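Local coordinates for protein BIFUNCTIONAL PROTEIN Proline utilization A (PutA) (Corynebacterium freiburgense, PDB 5UX5) that catalyses the two-step oxidation of proline to glutamate, pairing an FAD-dependent proline dehydrogenase with an NAD-dependent aldehyde dehydrogenase in one polypeptide, at residues G981-E984 / E985-N988; D945-A948 / W949-F953. All blocks are in the same frame, centred on the assembly; numbering follows the deposited sequence.

Contact 1: G981-E984 / E985-N988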
# COMPACT_ATOMS: atom_id res chain seq x y z
N GLY A 981 -11.43 44.88 0.79
CA GLY A 981 -11.10 46.01 -0.06
C GLY A 981 -12.27 46.39 -0.93
O GLY A 981 -13.28 45.68 -1.02
N ASP A 982 -12.13 47.53 -1.59
CA ASP A 982 -13.19 48.06 -2.45
C ASP A 982 -12.64 48.36 -3.82
O ASP A 982 -11.75 49.21 -3.97
CB ASP A 982 -13.86 49.29 -1.83
CG ASP A 982 -14.64 48.96 -0.55
OD1 ASP A 982 -15.39 47.95 -0.51
OD2 ASP A 982 -14.47 49.72 0.43
N ASP A 983 -13.16 47.65 -4.82
CA ASP A 983 -12.80 47.86 -6.21
C ASP A 983 -13.82 47.11 -7.06
O ASP A 983 -13.78 45.88 -7.14
CB ASP A 983 -11.39 47.38 -6.50
CG ASP A 983 -10.95 47.68 -7.91
OD1 ASP A 983 -11.64 47.25 -8.86
OD2 ASP A 983 -9.93 48.35 -8.07
N GLU A 984 -14.74 47.85 -7.68
CA GLU A 984 -15.88 47.20 -8.32
C GLU A 984 -15.44 46.27 -9.45
O GLU A 984 -15.95 45.14 -9.57
CB GLU A 984 -16.86 48.24 -8.85
CG GLU A 984 -18.24 47.66 -9.07
CD GLU A 984 -19.06 48.45 -10.09
OE1 GLU A 984 -18.80 49.68 -10.27
OE2 GLU A 984 -19.97 47.84 -10.72
N GLU A 985 -14.47 46.69 -10.25
CA GLU A 985 -14.08 45.86 -11.37
C GLU A 985 -13.50 44.54 -10.88
O GLU A 985 -13.91 43.47 -11.34
CB GLU A 985 -13.11 46.60 -12.29
CG GLU A 985 -12.46 45.67 -13.26
CD GLU A 985 -11.77 46.37 -14.42
OE1 GLU A 985 -10.89 47.23 -14.19
OE2 GLU A 985 -12.11 46.03 -15.57
N GLN A 986 -12.56 44.59 -9.93
CA GLN A 986 -11.97 43.35 -9.41
C GLN A 986 -13.01 42.52 -8.67
O GLN A 986 -13.04 41.29 -8.81
CB GLN A 986 -10.79 43.66 -8.49
CG GLN A 986 -9.64 44.35 -9.18
CD GLN A 986 -8.57 44.89 -8.23
OE1 GLN A 986 -8.49 44.48 -7.08
NE2 GLN A 986 -7.76 45.82 -8.71
N PHE A 987 -13.90 43.16 -7.91
CA PHE A 987 -14.99 42.41 -7.31
C PHE A 987 -15.85 41.70 -8.36
O PHE A 987 -16.40 40.63 -8.09
CB PHE A 987 -15.86 43.31 -6.44
CG PHE A 987 -16.69 42.55 -5.46
CD1 PHE A 987 -16.14 42.11 -4.26
CD2 PHE A 987 -18.00 42.21 -5.75
CE1 PHE A 987 -16.89 41.37 -3.35
CE2 PHE A 987 -18.76 41.46 -4.84
CZ PHE A 987 -18.20 41.05 -3.63
N ASN A 988 -16.05 42.30 -9.54
CA ASN A 988 -16.78 41.62 -10.60
C ASN A 988 -15.99 40.44 -11.15
O ASN A 988 -16.56 39.39 -11.49
CB ASN A 988 -17.14 42.61 -11.71
CG ASN A 988 -18.27 43.55 -11.32
OD1 ASN A 988 -19.01 43.32 -10.37
ND2 ASN A 988 -18.42 44.63 -12.08
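D983 and Q986 meet at the start of helix 984-997, where D983 is the N-cap that ends the loop after strand 965-980. The capping bond runs from the backbone N of Q986 to D983 OD1 at 3.0 Å, almost perfectly straight at 179°, and reaches this oxygen from above the carboxylate plane. D983 holds its CG anti to the backbone N (chi1 -176°), which swings the carboxylate over the first turn, where the amides point back out of the helix. A negative group here would be expected to interact favourably with the positive end of the helix dipole.

Backbone bonds take over directly behind the cap. F987 N donates to D983 O at 2.8 Å, so the capping residue is held through its carbonyl as well as its side chain; N988 N donates to E984 O, also at 2.8 Å.

Among the side chains, the Q986 amide stacks on the D983 carboxylate, their planes 19° apart. This is packing rather than a hydrogen bond; the amide's OE1 accepts instead from G1020 N, tying the first turn to the loop beyond strand 1015-1018. The F987 ring leads away from the cap to a cation-pi contact with K1003. On another side of the turn the E984 carboxylate and N988 amide stand nearly perpendicular, E984 OE2 lying 3.8 Å from N988 ND2.

Contact 2: D945-A948 / W949-F953; sequences DEIA and WRTEF
E946 brings OE1 of its carboxylate to the edge of the R950 guanidinium, one turn further along helix 936-953, in an i to i+4 salt bridge. E946 OE1 uses its anti lone pair to take R950 NE at 3.0 Å, close to the guanidinium plane, while NH2 adds a weak second bond at 3.5 Å. The carboxylate and guanidinium planes are 84° apart, and OE1 alone of the two oxygens meets this arginine. A bend at chi2 (65°) brings the E946 carboxylate to an arginine chain that is extended to NE. The other oxygen, OE2, pairs with R996 of helix 984-997, making E946 a bridge between the two helices.

T951 folds its hydroxyl back on the helix: OG1 donates to I947 O at 3.1 Å, from the opposite face of that carbonyl to T951 N.

The last turn widens into a pi-type turn. A948 O accepts from E952 N at 2.9 Å and from F953 N at 3.2 Å, the second an i to i+5 bond. Within the same turn the F953 ring, which also packs edge-to-face with Y971, meets the alanine methyl, with F953 CE2 3.6 Å from A948 CB.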
# COMPACT_ATOMS: atom_id res chain seq x y z
N ASP A 945 -11.24 31.86 -17.77
CA ASP A 945 -11.91 30.94 -16.86
C ASP A 945 -12.51 29.78 -17.63
O ASP A 945 -12.36 28.61 -17.24
CB ASP A 945 -12.99 31.68 -16.06
CG ASP A 945 -12.41 32.59 -14.97
OD1 ASP A 945 -11.20 32.50 -14.69
OD2 ASP A 945 -13.17 33.40 -14.38
N GLU A 946 -13.19 30.06 -18.74
CA GLU A 946 -13.75 28.99 -19.55
C GLU A 946 -12.67 28.01 -20.00
O GLU A 946 -12.84 26.79 -19.86
CB GLU A 946 -14.47 29.58 -20.76
CG GLU A 946 -15.15 28.56 -21.64
CD GLU A 946 -16.29 27.83 -20.97
OE1 GLU A 946 -16.61 26.71 -21.43
OE2 GLU A 946 -16.88 28.36 -20.00
N ILE A 947 -11.55 28.52 -20.52
CA ILE A 947 -10.50 27.63 -21.04
C ILE A 947 -9.87 26.83 -19.91
O ILE A 947 -9.61 25.63 -20.05
CB ILE A 947 -9.43 28.43 -21.80
CG1 ILE A 947 -10.00 29.10 -23.01
CG2 ILE A 947 -8.26 27.56 -22.16
CD1 ILE A 947 -9.01 30.06 -23.55
N ALA A 948 -9.59 27.49 -18.79
CA ALA A 948 -9.05 26.76 -17.64
C ALA A 948 -10.04 25.71 -17.16
O ALA A 948 -9.65 24.58 -16.84
CB ALA A 948 -8.70 27.73 -16.51
N TRP A 949 -11.33 26.02 -17.18
CA TRP A 949 -12.31 25.04 -16.74
C TRP A 949 -12.34 23.85 -17.68
O TRP A 949 -12.39 22.70 -17.22
CB TRP A 949 -13.69 25.70 -16.62
CG TRP A 949 -14.62 24.97 -15.69
CD1 TRP A 949 -15.59 24.09 -16.03
CD2 TRP A 949 -14.61 25.03 -14.26
NE1 TRP A 949 -16.21 23.62 -14.92
CE2 TRP A 949 -15.62 24.18 -13.81
CE3 TRP A 949 -13.85 25.74 -13.32
CZ2 TRP A 949 -15.91 24.00 -12.45
CZ3 TRP A 949 -14.13 25.56 -11.96
CH2 TRP A 949 -15.15 24.70 -11.55
N ARG A 950 -12.25 24.08 -19.00
CA ARG A 950 -12.22 22.98 -19.96
C ARG A 950 -10.94 22.16 -19.85
O ARG A 950 -10.96 20.94 -20.07
CB ARG A 950 -12.35 23.50 -21.38
CG ARG A 950 -13.66 24.13 -21.72
CD ARG A 950 -13.67 24.52 -23.16
NE ARG A 950 -14.82 25.34 -23.46
CZ ARG A 950 -15.11 25.81 -24.67
NH1 ARG A 950 -14.33 25.52 -25.70
NH2 ARG A 950 -16.17 26.56 -24.85
N THR A 951 -9.81 22.81 -19.56
CA THR A 951 -8.52 22.14 -19.61
C THR A 951 -8.26 21.31 -18.36
O THR A 951 -7.84 20.15 -18.46
CB THR A 951 -7.42 23.18 -19.76
OG1 THR A 951 -7.44 23.72 -21.09
CG2 THR A 951 -6.06 22.53 -19.49
N GLU A 952 -8.55 21.88 -17.19
CA GLU A 952 -8.13 21.36 -15.91
C GLU A 952 -9.29 21.22 -14.92
O GLU A 952 -9.68 20.10 -14.55
CB GLU A 952 -7.03 22.29 -15.34
CG GLU A 952 -6.39 21.82 -14.03
CD GLU A 952 -5.35 20.75 -14.26
OE1 GLU A 952 -5.28 20.25 -15.41
OE2 GLU A 952 -4.63 20.38 -13.31
N PHE A 953 -9.90 22.35 -14.53
CA PHE A 953 -10.68 22.38 -13.29
C PHE A 953 -11.97 21.57 -13.36
O PHE A 953 -12.44 21.08 -12.34
CB PHE A 953 -10.96 23.83 -12.89
CG PHE A 953 -9.72 24.64 -12.67
CD1 PHE A 953 -8.71 24.16 -11.83
CD2 PHE A 953 -9.55 25.87 -13.28
CE1 PHE A 953 -7.57 24.88 -11.63
CE2 PHE A 953 -8.41 26.61 -13.08
CZ PHE A 953 -7.41 26.12 -12.26

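How the contacts relate
Both contacts are local helix interactions, placed at opposite kinds of helix end. Contact 1 opens helix 984-997 and lies on the surface; contact 2 spans the closing turns of helix 936-953 and is partly buried. Their chemistry follows: a carboxylate caps backbone N-H at the start, whereas contact 2 combines a charged side-chain pair, a carbonyl that takes two amides, and an apolar pair. Their nearest atoms stay about 7 Å apart, yet the two helices pack together. E985 and N988 of contact 1 touch helix 936-953, while from contact 2 D945 forms a salt bridge to R989 and W949 touches R996 and T997, all on helix 984-997.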